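Local coordinates for protein aminotransferase, class III (Thermomicrobium roseum, PDB 6IO1) that acts as a thermostable (S)-enantioselective omega-transaminase, passing amino groups between amine donors and carbonyl acceptors by way of its pyridoxal 5'-phosphate cofactor, at residues P95-L100 with F115-G120; I129-Y134 with G299-S304. All blocks are in the same frame, centred on the assembly; numbering follows the deposited sequence.

Contact 1 (P95-L100 with F115-G120)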
loop_
_atom_site.group_PDB
_atom_site.type_symbol
_atom_site.label_atom_id
_atom_site.label_comp_id
_atom_site.label_asym_id
_atom_site.label_seq_id
_atom_site.Cartn_x
_atom_site.Cartn_y
_atom_site.Cartn_z
ATOM N N PRO B 95 0.390 15.226 15.044
ATOM C CA PRO B 95 -0.192 14.852 16.346
ATOM C C PRO B 95 -1.082 13.618 16.272
ATOM O O PRO B 95 -0.996 12.757 17.163
ATOM C CB PRO B 95 -0.994 16.100 16.741
ATOM C CG PRO B 95 -0.248 17.212 16.102
ATOM C CD PRO B 95 0.241 16.670 14.782
ATOM N N PRO B 96 -1.966 13.483 15.265
ATOM C CA PRO B 96 -2.816 12.277 15.251
ATOM C C PRO B 96 -2.021 10.988 15.148
ATOM O O PRO B 96 -2.375 9.997 15.797
ATOM C CB PRO B 96 -3.723 12.488 14.029
ATOM C CG PRO B 96 -3.664 13.927 13.734
ATOM C CD PRO B 96 -2.313 14.387 14.150
ATOM N N THR B 97 -0.941 10.983 14.365
ATOM C CA THR B 97 -0.109 9.790 14.241
ATOM C C THR B 97 0.514 9.413 15.581
ATOM O O THR B 97 0.496 8.243 15.987
ATOM C CB THR B 97 0.976 10.027 13.190
ATOM O OG1 THR B 97 0.383 10.564 12.001
ATOM C CG2 THR B 97 1.692 8.730 12.856
ATOM N N ILE B 98 1.062 10.404 16.288
ATOM C CA ILE B 98 1.707 10.154 17.576
ATOM C C ILE B 98 0.691 9.636 18.589
ATOM O O ILE B 98 0.947 8.665 19.320
ATOM C CB ILE B 98 2.399 11.437 18.071
ATOM C CG1 ILE B 98 3.497 11.866 17.096
ATOM C CG2 ILE B 98 2.964 11.239 19.457
ATOM C CD1 ILE B 98 4.095 13.222 17.408
ATOM N N GLU B 99 -0.474 10.286 18.653
ATOM C CA GLU B 99 -1.502 9.860 19.597
ATOM C C GLU B 99 -1.993 8.453 19.281
ATOM O O GLU B 99 -2.230 7.652 20.193
ATOM C CB GLU B 99 -2.663 10.854 19.601
ATOM C CG GLU B 99 -2.286 12.253 20.078
ATOM C CD GLU B 99 -2.067 12.343 21.581
ATOM O OE1 GLU B 99 -2.107 11.299 22.267
ATOM O OE2 GLU B 99 -1.853 13.468 22.080
ATOM N N LEU B 100 -2.149 8.131 17.993
ATOM C CA LEU B 100 -2.559 6.782 17.620
ATOM C C LEU B 100 -1.510 5.758 18.022
ATOM O O LEU B 100 -1.849 4.664 18.487
ATOM C CB LEU B 100 -2.834 6.707 16.118
ATOM C CG LEU B 100 -3.321 5.342 15.624
ATOM C CD1 LEU B 100 -4.662 4.991 16.253
ATOM C CD2 LEU B 100 -3.411 5.312 14.107
ATOM N N PHE B 115 5.314 1.384 16.864
ATOM C CA PHE B 115 4.468 1.210 15.692
ATOM C C PHE B 115 4.974 2.011 14.502
ATOM O O PHE B 115 5.441 3.145 14.649
ATOM C CB PHE B 115 3.022 1.615 16.006
ATOM C CG PHE B 115 2.400 0.814 17.110
ATOM C CD1 PHE B 115 2.562 1.189 18.433
ATOM C CD2 PHE B 115 1.662 -0.322 16.828
ATOM C CE1 PHE B 115 1.999 0.447 19.450
ATOM C CE2 PHE B 115 1.095 -1.068 17.841
ATOM C CZ PHE B 115 1.263 -0.682 19.155
ATOM N N GLN B 116 4.878 1.398 13.323
ATOM C CA GLN B 116 5.069 2.081 12.049
ATOM C C GLN B 116 3.839 1.839 11.190
ATOM O O GLN B 116 3.439 0.689 10.989
ATOM C CB GLN B 116 6.320 1.603 11.311
ATOM C CG GLN B 116 6.594 2.403 10.041
ATOM C CD GLN B 116 7.802 1.906 9.275
ATOM O OE1 GLN B 116 7.670 1.265 8.232
ATOM N NE2 GLN B 116 8.990 2.205 9.784
ATOM N N PHE B 117 3.249 2.912 10.682
ATOM C CA PHE B 117 1.988 2.800 9.970
ATOM C C PHE B 117 2.196 2.619 8.469
ATOM O O PHE B 117 3.265 2.893 7.919
ATOM C CB PHE B 117 1.119 4.022 10.258
ATOM C CG PHE B 117 0.761 4.163 11.709
ATOM C CD1 PHE B 117 -0.141 3.292 12.297
ATOM C CD2 PHE B 117 1.348 5.144 12.492
ATOM C CE1 PHE B 117 -0.465 3.406 13.633
ATOM C CE2 PHE B 117 1.026 5.263 13.831
ATOM C CZ PHE B 117 0.118 4.392 14.403
ATOM N N THR B 118 1.150 2.113 7.819
ATOM C CA THR B 118 1.111 1.804 6.397
ATOM C C THR B 118 -0.289 2.147 5.899
ATOM O O THR B 118 -1.093 2.750 6.618
ATOM C CB THR B 118 1.446 0.329 6.119
ATOM O OG1 THR B 118 0.422 -0.506 6.675
ATOM C CG2 THR B 118 2.799 -0.064 6.704
ATOM N N SER B 119 -0.588 1.766 4.658
ATOM C CA SER B 119 -1.907 1.986 4.083
ATOM C C SER B 119 -2.690 0.704 3.828
ATOM O O SER B 119 -3.823 0.780 3.342
ATOM C CB SER B 119 -1.786 2.779 2.777
ATOM O OG SER B 119 -1.315 4.091 3.021
ATOM N N GLY B 120 -2.137 -0.463 4.143
ATOM C CA GLY B 120 -2.854 -1.695 3.863
ATOM C C GLY B 120 -2.201 -2.893 4.510
ATOM O O GLY B 120 -1.104 -2.812 5.068
#

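Contact 2 (I129-Y134 with G299-S304)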
loop_
_atom_site.group_PDB
_atom_site.type_symbol
_atom_site.label_atom_id
_atom_site.label_comp_id
_atom_site.label_asym_id
_atom_site.label_seq_id
_atom_site.Cartn_x
_atom_site.Cartn_y
_atom_site.Cartn_z
ATOM N N ILE B 129 7.931 -8.473 7.712
ATOM C CA ILE B 129 8.941 -9.419 7.238
ATOM C C ILE B 129 10.299 -8.735 7.135
ATOM O O ILE B 129 11.327 -9.265 7.589
ATOM C CB ILE B 129 8.509 -10.026 5.889
ATOM C CG1 ILE B 129 7.307 -10.954 6.083
ATOM C CG2 ILE B 129 9.667 -10.768 5.238
ATOM C CD1 ILE B 129 6.641 -11.369 4.789
ATOM N N LYS B 130 10.320 -7.536 6.544
ATOM C CA LYS B 130 11.572 -6.799 6.418
ATOM C C LYS B 130 12.137 -6.435 7.784
ATOM O O LYS B 130 13.353 -6.468 7.984
ATOM C CB LYS B 130 11.362 -5.547 5.565
ATOM C CG LYS B 130 10.994 -5.850 4.120
ATOM C CD LYS B 130 10.840 -4.582 3.294
ATOM C CE LYS B 130 12.187 -3.940 3.009
ATOM N NZ LYS B 130 12.042 -2.617 2.341
ATOM N N ILE B 131 11.269 -6.089 8.738
ATOM C CA ILE B 131 11.727 -5.748 10.083
ATOM C C ILE B 131 12.345 -6.961 10.765
ATOM O O ILE B 131 13.371 -6.847 11.437
ATOM C CB ILE B 131 10.574 -5.153 10.912
ATOM C CG1 ILE B 131 10.328 -3.699 10.512
ATOM C CG2 ILE B 131 10.877 -5.238 12.401
ATOM C CD1 ILE B 131 9.185 -3.049 11.254
ATOM N N ALA B 132 11.731 -8.135 10.615
ATOM C CA ALA B 132 12.297 -9.340 11.218
ATOM C C ALA B 132 13.674 -9.648 10.637
ATOM O O ALA B 132 14.639 -9.913 11.374
ATOM C CB ALA B 132 11.349 -10.523 11.017
ATOM N N ARG B 133 13.785 -9.605 9.305
ATOM C CA ARG B 133 15.070 -9.888 8.673
ATOM C C ARG B 133 16.119 -8.850 9.062
ATOM O O ARG B 133 17.272 -9.198 9.347
ATOM C CB ARG B 133 14.899 -9.968 7.156
ATOM C CG ARG B 133 14.111 -11.197 6.722
ATOM C CD ARG B 133 13.722 -11.159 5.256
ATOM N NE ARG B 133 13.374 -12.492 4.769
ATOM C CZ ARG B 133 12.793 -12.736 3.600
ATOM N NH1 ARG B 133 12.475 -11.736 2.791
ATOM N NH2 ARG B 133 12.516 -13.985 3.246
ATOM N N TYR B 134 15.737 -7.572 9.089
ATOM C CA TYR B 134 16.651 -6.506 9.491
ATOM C C TYR B 134 17.062 -6.646 10.951
ATOM O O TYR B 134 18.200 -6.333 11.317
ATOM C CB TYR B 134 15.985 -5.153 9.239
ATOM C CG TYR B 134 16.825 -3.944 9.568
ATOM C CD1 TYR B 134 18.085 -3.771 9.012
ATOM C CD2 TYR B 134 16.347 -2.962 10.425
ATOM C CE1 TYR B 134 18.849 -2.658 9.309
ATOM C CE2 TYR B 134 17.101 -1.847 10.726
ATOM C CZ TYR B 134 18.350 -1.698 10.167
ATOM O OH TYR B 134 19.103 -0.587 10.469
ATOM N N GLY B 299 -3.062 1.010 7.848
ATOM C CA GLY B 299 -2.521 -0.247 8.312
ATOM C C GLY B 299 -1.365 0.065 9.236
ATOM O O GLY B 299 -1.002 1.226 9.426
ATOM N N GLY B 300 -0.784 -0.973 9.819
ATOM C CA GLY B 300 0.361 -0.726 10.676
ATOM C C GLY B 300 1.027 -1.999 11.143
ATOM O O GLY B 300 0.489 -3.104 11.013
ATOM N N VAL B 301 2.215 -1.807 11.712
ATOM C CA VAL B 301 3.005 -2.863 12.327
ATOM C C VAL B 301 3.381 -2.412 13.729
ATOM O O VAL B 301 3.870 -1.290 13.915
ATOM C CB VAL B 301 4.273 -3.176 11.511
ATOM C CG1 VAL B 301 5.100 -4.246 12.200
ATOM C CG2 VAL B 301 3.904 -3.601 10.106
ATOM N N GLY B 302 3.156 -3.282 14.708
ATOM C CA GLY B 302 3.578 -3.059 16.076
ATOM C C GLY B 302 4.631 -4.084 16.464
ATOM O O GLY B 302 4.477 -5.277 16.203
ATOM N N VAL B 303 5.699 -3.598 17.081
ATOM C CA VAL B 303 6.815 -4.428 17.493
ATOM C C VAL B 303 7.057 -4.240 18.984
ATOM O O VAL B 303 6.714 -3.209 19.591
ATOM C CB VAL B 303 8.101 -4.136 16.689
ATOM C CG1 VAL B 303 7.834 -4.238 15.195
ATOM C CG2 VAL B 303 8.662 -2.770 17.051
ATOM N N SER B 304 7.659 -5.280 19.559
ATOM C CA SER B 304 8.015 -5.353 20.961
ATOM C C SER B 304 9.152 -4.390 21.276
ATOM O O SER B 304 9.854 -3.894 20.390
ATOM C CB SER B 304 8.428 -6.778 21.328
ATOM O OG SER B 304 9.645 -7.133 20.691
#

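Contact 1 (P95-L100 with F115-G120)
Thr97 and Phe117 bring the first turns of helix 95-107 over the last residues of strand 112-118, with 8.5 Å between Thr97 CA and Phe117 CA and 9.2 Å between Leu100 CA and Phe115 CA. A helix laid on a sheet usually meets it through side chains spaced three or four residues apart, and here Thr97 and Leu100, one turn from each other, share a single aromatic ring. Phe117 rises from the strand toward the helix, and both neighbours approach its ring obliquely from the same side of the ring plane. Thr97 brings its methyl to the CD2-CE2 bond, CG2 lying 3.6 Å from Phe117 CD2 and nearly as close to CE2; the two side chains run past each other in opposite senses. Leu100 meets the CE1-CZ bond. Its CG, anti to the backbone N (chi1 -178°), is carried to 3.8 Å from Phe117 CZ, and chi2 (63°) then turns CD2 onto the ring, 3.5 Å from Phe117 CE1. The same turn of Thr97 that offers its methyl to the ring keeps OG1 beside the backbone N (chi1 -49°), where it hydrogen-bonds Gly326 O and Ser94 OG. Leu104 also packs on Phe117, and Cys331 of helix 328-344 touches both Thr97 and Leu100. All three touching residues are buried where helix 95-107 covers the sheet of this class III aminotransferase. Just past the strand, Gly120 occupies the N-cap position of helix 121-138 and touches the bound PMP, although the Phe117 side chain is about 13 Å from that cofactor. No hydrogen bond joins the two segments: their cohesion is dispersion between aliphatic carbons and an aromatic ring, while the one polar side-chain atom of the touching residues, Thr97 OG1, finds its partners outside the apolar patch.

Contact 2 (I129-Y134 with G299-S304)
Ile131 points its side chain from helix 121-138 at strand 299-304 and divides its two branches between Val301 and Val303. The longer branch is extended (chi2 178°), which carries CD1 out to 4.4 Å from Val301 CG1, the valine methyl that stands anti to its own backbone N (chi1 178°). With CG1 of Ile131 at a chi1 of -77°, the shorter branch, CG2, lies anti to the backbone N and comes within 4.3 Å of Val303 CG1. Both approaches are rather long for methyl groups, so the fit is loose. Both valines direct their CB toward the helix, as alternate residues of one strand do, and the intervening Gly302 would present a CB on the other face. Val303 lies nearest along the backbone, its CA 9.0 Å from Ile131 CA. This is helix-on-sheet packing in the large domain of a fold-type I PLP enzyme, where strand 299-304 is the one that runs antiparallel to both of its neighbours in a seven-stranded mixed sheet. The Val301 side chain lies about 11 Å from the bound PMP. Beside the valines, Ile284 of the adjoining strand touches each of them, and Ile307 of helix 305-312 and Leu20 of the second subunit also pack on Ile131.

Contact 1 is complete by residue 120, and contact 2 begins only at residue 129; their centres lie 14 Å apart. Both use the same mixed sheet: strand 112-118, outermost in this chain, and its antiparallel neighbour 299-304 are joined by probable backbone hydrogen bonds, Thr118 N to Gly299 O at 2.8 Å and Gln116 O to Val301 N at 2.9 Å. Helix 95-107 packs on one face and helix 121-138 on the other, so the contacts layer the sheet between helices. Gly120, between strand 112-118 and helix 121-138, touches the PMP. Both contacts lie at the interface between the subunits, where Phe115 also bonds the second subunit through its backbone.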